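Long-range contact in endonuclease V (Bacillus subtilis, PDB 3GA2), which probably takes part in repair of deaminated DNA, nicking the strand at the second phosphodiester bond 3' to a deoxyinosine, with magnesium as cofactor: residues A[7-21]-A[86-98]. The protein carries 1 engineered substitution. Sequence-based numbering, arbitrary orientation.
Sequences HKFDMKKEQDFLQVQ and YVSGFLAFRELPL
F17, near the start of helix 14-25, meets two phenylalanines of 86-98 in different ways. Against F90 it forms an offset stack, the planes only 26° apart, and its CB sits over the F90 face, 3.4 Å from the ring centroid. F17 turns its edge to the face of F93, the planes at 83°, and F17 CD2 comes within 3.5 Å of F93 CG. CG of F17 lies anti to the carbonyl carbon (chi1 -61°), which places the ring between V87 CG2 and M11 CB. V87 CG2 makes a CH-pi contact with one face, 3.9 Å from the ring centroid, while CB of the selenomethionine M11 lies over the opposite face.

The rims of the two partner rings are also occupied. L18 CD2 and Q21 NE2 approach the edge of F90; V20 CG1 and the same Q21 nitrogen border that of F93. Q21 NE2 also donates to a water, which in turn donates to G89 O at 2.7 Å, so this amide is tied to the opposite backbone. Replacing F90 by an alanine would remove the ring under F17 CB, and F17 would probably lose its offset stack, with a gap opened beside L18 CD2 and the Q21 amide.

Farther along, F9 lies against the start of helix 96-105. P97 CG stands almost exactly over its centre, 3.8 Å from the centroid, and L96 CB packs against F9 CZ at 3.5 Å. Outside the two segments, H131 of helix 128-136 meets the F93 ring edge-to-face and also touches L96. With its offset stack and edge-to-face pair, the F17-F90-F93 trio is an aromatic cluster, away from the predicted magnesium ligands, that packs the N-terminal helix against the loop leading into helix 96-105 on the periphery of this RNase H-like alpha-beta fold.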
loop_
_atom_site.group_PDB
_atom_site.type_symbol
_atom_site.label_atom_id
_atom_site.label_comp_id
_atom_site.label_asym_id
_atom_site.label_seq_id
_atom_site.Cartn_x
_atom_site.Cartn_y
_atom_site.Cartn_z
ATOM N N HIS A 7 1.692 7.705 16.391
ATOM C CA HIS A 7 1.183 9.038 16.666
ATOM C C HIS A 7 -0.334 9.106 16.603
ATOM O O HIS A 7 -0.999 8.179 16.137
ATOM C CB HIS A 7 1.763 10.054 15.674
ATOM C CG HIS A 7 1.374 9.804 14.249
ATOM N ND1 HIS A 7 2.162 9.082 13.376
ATOM C CD2 HIS A 7 0.290 10.195 13.539
ATOM C CE1 HIS A 7 1.584 9.045 12.190
ATOM N NE2 HIS A 7 0.446 9.713 12.261
ATOM N N LYS A 8 -0.875 10.227 17.063
ATOM C CA LYS A 8 -2.314 10.439 17.064
ATOM C C LYS A 8 -2.722 11.118 15.765
ATOM O O LYS A 8 -1.874 11.573 15.001
ATOM C CB LYS A 8 -2.701 11.311 18.259
ATOM C CG LYS A 8 -2.048 12.683 18.235
ATOM C CD LYS A 8 -1.676 13.159 19.626
ATOM C CE LYS A 8 -0.846 14.434 19.558
ATOM N NZ LYS A 8 -0.243 14.784 20.874
ATOM N N PHE A 9 -4.023 11.185 15.518
ATOM C CA PHE A 9 -4.532 11.811 14.306
ATOM C C PHE A 9 -5.296 13.090 14.630
ATOM O O PHE A 9 -6.470 13.220 14.289
ATOM C CB PHE A 9 -5.433 10.821 13.566
ATOM C CG PHE A 9 -4.708 9.593 13.097
ATOM C CD1 PHE A 9 -4.011 9.596 11.893
ATOM C CD2 PHE A 9 -4.667 8.452 13.889
ATOM C CE1 PHE A 9 -3.284 8.481 11.487
ATOM C CE2 PHE A 9 -3.944 7.335 13.493
ATOM C CZ PHE A 9 -3.249 7.351 12.290
ATOM N N ASP A 10 -4.625 14.034 15.288
ATOM C CA ASP A 10 -5.252 15.303 15.657
ATOM C C ASP A 10 -4.727 16.482 14.837
ATOM O O ASP A 10 -4.989 17.637 15.174
ATOM C CB ASP A 10 -5.027 15.603 17.141
ATOM C CG ASP A 10 -5.553 14.514 18.044
ATOM O OD1 ASP A 10 -6.753 14.171 17.947
ATOM O OD2 ASP A 10 -4.768 14.001 18.866
HETATM N N MSE A 11 -3.986 16.193 13.772
HETATM C CA MSE A 11 -3.428 17.238 12.919
HETATM C C MSE A 11 -4.509 18.187 12.401
HETATM O O MSE A 11 -5.591 17.746 12.011
HETATM C CB MSE A 11 -2.695 16.623 11.721
HETATM C CG MSE A 11 -1.439 15.815 12.052
HETATM SE SE MSE A 11 -1.761 14.119 12.935
HETATM C CE MSE A 11 -0.950 14.525 14.639
ATOM N N LYS A 12 -4.209 19.485 12.389
ATOM C CA LYS A 12 -5.161 20.484 11.904
ATOM C C LYS A 12 -4.687 21.094 10.585
ATOM O O LYS A 12 -5.126 20.687 9.511
ATOM C CB LYS A 12 -5.355 21.601 12.937
ATOM C CG LYS A 12 -4.931 21.251 14.353
ATOM C CD LYS A 12 -3.568 21.850 14.665
ATOM C CE LYS A 12 -3.071 21.437 16.035
ATOM N NZ LYS A 12 -1.753 22.056 16.339
ATOM N N LYS A 13 -3.791 22.071 10.671
ATOM C CA LYS A 13 -3.265 22.733 9.481
ATOM C C LYS A 13 -2.237 21.854 8.772
ATOM O O LYS A 13 -1.764 20.868 9.335
ATOM C CB LYS A 13 -2.632 24.071 9.867
ATOM C CG LYS A 13 -1.633 23.983 11.009
ATOM C CD LYS A 13 -1.092 25.354 11.372
ATOM C CE LYS A 13 -0.170 25.282 12.579
ATOM N NZ LYS A 13 -0.883 24.805 13.799
ATOM N N GLU A 14 -1.888 22.215 7.543
ATOM C CA GLU A 14 -0.929 21.433 6.778
ATOM C C GLU A 14 0.414 21.322 7.488
ATOM O O GLU A 14 1.157 20.363 7.279
ATOM C CB GLU A 14 -0.723 22.038 5.391
ATOM C CG GLU A 14 0.148 23.271 5.368
ATOM C CD GLU A 14 0.608 23.613 3.968
ATOM O OE1 GLU A 14 -0.241 23.991 3.136
ATOM O OE2 GLU A 14 1.821 23.491 3.694
ATOM N N GLN A 15 0.727 22.304 8.328
ATOM C CA GLN A 15 1.982 22.301 9.072
ATOM C C GLN A 15 2.093 21.063 9.954
ATOM O O GLN A 15 3.162 20.460 10.064
ATOM C CB GLN A 15 2.083 23.558 9.943
ATOM C CG GLN A 15 3.272 23.560 10.896
ATOM C CD GLN A 15 4.607 23.606 10.176
ATOM O OE1 GLN A 15 5.665 23.515 10.803
ATOM N NE2 GLN A 15 4.567 23.751 8.854
ATOM N N ASP A 16 0.982 20.695 10.586
ATOM C CA ASP A 16 0.944 19.533 11.467
ATOM C C ASP A 16 1.299 18.261 10.696
ATOM O O ASP A 16 2.139 17.474 11.132
ATOM C CB ASP A 16 -0.454 19.379 12.083
ATOM C CG ASP A 16 -0.954 20.655 12.745
ATOM O OD1 ASP A 16 -0.271 21.170 13.656
ATOM O OD2 ASP A 16 -2.039 21.137 12.352
ATOM N N PHE A 17 0.653 18.070 9.548
ATOM C CA PHE A 17 0.895 16.895 8.720
ATOM C C PHE A 17 2.347 16.813 8.244
ATOM O O PHE A 17 2.952 15.739 8.263
ATOM C CB PHE A 17 -0.049 16.887 7.514
ATOM C CG PHE A 17 -1.507 16.827 7.883
ATOM C CD1 PHE A 17 -2.222 17.994 8.143
ATOM C CD2 PHE A 17 -2.159 15.602 7.997
ATOM C CE1 PHE A 17 -3.565 17.941 8.512
ATOM C CE2 PHE A 17 -3.503 15.536 8.366
ATOM C CZ PHE A 17 -4.209 16.709 8.624
ATOM N N LEU A 18 2.909 17.941 7.820
ATOM C CA LEU A 18 4.291 17.958 7.349
ATOM C C LEU A 18 5.276 17.582 8.442
ATOM O O LEU A 18 6.279 16.913 8.185
ATOM C CB LEU A 18 4.672 19.335 6.794
ATOM C CG LEU A 18 4.458 19.585 5.303
ATOM C CD1 LEU A 18 5.161 18.494 4.497
ATOM C CD2 LEU A 18 2.985 19.604 4.992
ATOM N N GLN A 19 4.993 18.016 9.663
ATOM C CA GLN A 19 5.876 17.726 10.783
ATOM C C GLN A 19 5.911 16.229 11.065
ATOM O O GLN A 19 6.967 15.669 11.347
ATOM C CB GLN A 19 5.417 18.482 12.030
ATOM C CG GLN A 19 6.484 18.559 13.106
ATOM C CD GLN A 19 7.654 19.445 12.702
ATOM O OE1 GLN A 19 8.695 19.456 13.358
ATOM N NE2 GLN A 19 7.480 20.201 11.620
ATOM N N VAL A 20 4.750 15.583 10.994
ATOM C CA VAL A 20 4.668 14.146 11.231
ATOM C C VAL A 20 5.437 13.405 10.136
ATOM O O VAL A 20 6.228 12.519 10.428
ATOM C CB VAL A 20 3.196 13.655 11.245
ATOM C CG1 VAL A 20 3.146 12.142 11.426
ATOM C CG2 VAL A 20 2.432 14.337 12.374
ATOM N N GLN A 21 5.210 13.781 8.879
ATOM C CA GLN A 21 5.896 13.129 7.770
ATOM C C GLN A 21 7.405 13.272 7.877
ATOM O O GLN A 21 8.146 12.296 7.746
ATOM C CB GLN A 21 5.451 13.704 6.424
ATOM C CG GLN A 21 3.995 13.471 6.087
ATOM C CD GLN A 21 3.667 13.844 4.655
ATOM O OE1 GLN A 21 4.201 14.818 4.114
ATOM N NE2 GLN A 21 2.770 13.083 4.038
ATOM N N TYR A 86 -9.496 18.653 5.375
ATOM C CA TYR A 86 -9.481 20.085 5.655
ATOM C C TYR A 86 -8.216 20.651 5.012
ATOM O O TYR A 86 -8.063 21.863 4.859
ATOM C CB TYR A 86 -9.475 20.323 7.172
ATOM C CG TYR A 86 -9.953 21.697 7.606
ATOM C CD1 TYR A 86 -11.025 22.321 6.964
ATOM C CD2 TYR A 86 -9.365 22.352 8.691
ATOM C CE1 TYR A 86 -11.501 23.564 7.393
ATOM C CE2 TYR A 86 -9.835 23.597 9.127
ATOM C CZ TYR A 86 -10.903 24.194 8.473
ATOM O OH TYR A 86 -11.372 25.416 8.899
ATOM N N VAL A 87 -7.320 19.743 4.635
ATOM C CA VAL A 87 -6.063 20.088 3.982
ATOM C C VAL A 87 -5.951 19.215 2.736
ATOM O O VAL A 87 -6.788 18.339 2.516
ATOM C CB VAL A 87 -4.856 19.812 4.904
ATOM C CG1 VAL A 87 -4.960 20.658 6.165
ATOM C CG2 VAL A 87 -4.805 18.336 5.264
ATOM N N SER A 88 -4.929 19.447 1.919
ATOM C CA SER A 88 -4.744 18.657 0.702
ATOM C C SER A 88 -3.349 18.062 0.585
ATOM O O SER A 88 -2.360 18.705 0.930
ATOM C CB SER A 88 -5.026 19.512 -0.537
ATOM O OG SER A 88 -6.415 19.747 -0.694
ATOM N N GLY A 89 -3.281 16.829 0.093
ATOM C CA GLY A 89 -2.001 16.172 -0.078
ATOM C C GLY A 89 -1.622 15.207 1.028
ATOM O O GLY A 89 -0.457 14.829 1.139
ATOM N N PHE A 90 -2.588 14.803 1.851
ATOM C CA PHE A 90 -2.294 13.874 2.935
ATOM C C PHE A 90 -3.317 12.758 3.058
ATOM O O PHE A 90 -3.854 12.517 4.134
ATOM C CB PHE A 90 -2.193 14.623 4.261
ATOM C CG PHE A 90 -1.321 15.834 4.201
ATOM C CD1 PHE A 90 -1.870 17.083 3.928
ATOM C CD2 PHE A 90 0.052 15.730 4.395
ATOM C CE1 PHE A 90 -1.064 18.213 3.846
ATOM C CE2 PHE A 90 0.870 16.854 4.315
ATOM C CZ PHE A 90 0.309 18.101 4.040
ATOM N N LEU A 91 -3.573 12.073 1.950
ATOM C CA LEU A 91 -4.530 10.977 1.929
ATOM C C LEU A 91 -4.217 9.917 2.981
ATOM O O LEU A 91 -5.109 9.454 3.690
ATOM C CB LEU A 91 -4.541 10.327 0.550
ATOM C CG LEU A 91 -5.512 9.160 0.372
ATOM C CD1 LEU A 91 -6.943 9.640 0.607
ATOM C CD2 LEU A 91 -5.359 8.582 -1.027
ATOM N N ALA A 92 -2.947 9.537 3.078
ATOM C CA ALA A 92 -2.520 8.520 4.030
ATOM C C ALA A 92 -3.031 8.763 5.447
ATOM O O ALA A 92 -3.399 7.819 6.149
ATOM C CB ALA A 92 -1.006 8.418 4.039
ATOM N N PHE A 93 -3.053 10.024 5.873
ATOM C CA PHE A 93 -3.519 10.338 7.221
ATOM C C PHE A 93 -4.989 9.995 7.432
ATOM O O PHE A 93 -5.377 9.551 8.512
ATOM C CB PHE A 93 -3.284 11.815 7.559
ATOM C CG PHE A 93 -1.837 12.167 7.761
ATOM C CD1 PHE A 93 -0.996 12.365 6.671
ATOM C CD2 PHE A 93 -1.311 12.294 9.044
ATOM C CE1 PHE A 93 0.348 12.686 6.856
ATOM C CE2 PHE A 93 0.030 12.614 9.238
ATOM C CZ PHE A 93 0.863 12.811 8.142
ATOM N N ARG A 94 -5.815 10.191 6.412
ATOM C CA ARG A 94 -7.225 9.868 6.571
ATOM C C ARG A 94 -7.547 8.419 6.238
ATOM O O ARG A 94 -8.713 8.029 6.205
ATOM C CB ARG A 94 -8.104 10.808 5.739
ATOM C CG ARG A 94 -7.753 10.930 4.277
ATOM C CD ARG A 94 -8.805 11.780 3.566
ATOM N NE ARG A 94 -8.404 12.154 2.213
ATOM C CZ ARG A 94 -7.475 13.062 1.930
ATOM N NH1 ARG A 94 -6.846 13.700 2.909
ATOM N NH2 ARG A 94 -7.178 13.334 0.666
ATOM N N GLU A 95 -6.512 7.619 5.999
ATOM C CA GLU A 95 -6.711 6.207 5.687
ATOM C C GLU A 95 -6.183 5.338 6.817
ATOM O O GLU A 95 -6.764 4.309 7.137
ATOM C CB GLU A 95 -5.986 5.832 4.394
ATOM C CG GLU A 95 -6.449 6.585 3.170
ATOM C CD GLU A 95 -5.752 6.106 1.912
ATOM O OE1 GLU A 95 -4.504 6.126 1.879
ATOM O OE2 GLU A 95 -6.453 5.715 0.956
ATOM N N LEU A 96 -5.082 5.774 7.420
ATOM C CA LEU A 96 -4.448 5.042 8.500
ATOM C C LEU A 96 -5.391 4.559 9.598
ATOM O O LEU A 96 -5.322 3.400 10.007
ATOM C CB LEU A 96 -3.314 5.873 9.094
ATOM C CG LEU A 96 -1.912 5.545 8.568
ATOM C CD1 LEU A 96 -1.953 5.370 7.060
ATOM C CD2 LEU A 96 -0.937 6.655 8.958
ATOM N N PRO A 97 -6.282 5.432 10.094
ATOM C CA PRO A 97 -7.207 5.000 11.150
ATOM C C PRO A 97 -7.954 3.711 10.786
ATOM O O PRO A 97 -8.030 2.782 11.589
ATOM C CB PRO A 97 -8.131 6.209 11.309
ATOM C CG PRO A 97 -7.181 7.357 11.053
ATOM C CD PRO A 97 -6.435 6.871 9.820
ATOM N N LEU A 98 -8.492 3.648 9.572
ATOM C CA LEU A 98 -9.198 2.449 9.135
ATOM C C LEU A 98 -8.229 1.287 8.932
ATOM O O LEU A 98 -8.570 0.133 9.193
ATOM C CB LEU A 98 -9.963 2.710 7.834
ATOM C CG LEU A 98 -11.251 3.524 7.993
ATOM C CD1 LEU A 98 -11.836 3.857 6.637
ATOM C CD2 LEU A 98 -12.240 2.723 8.826
HETATM O O HOH W 1 2.169 14.516 1.494
#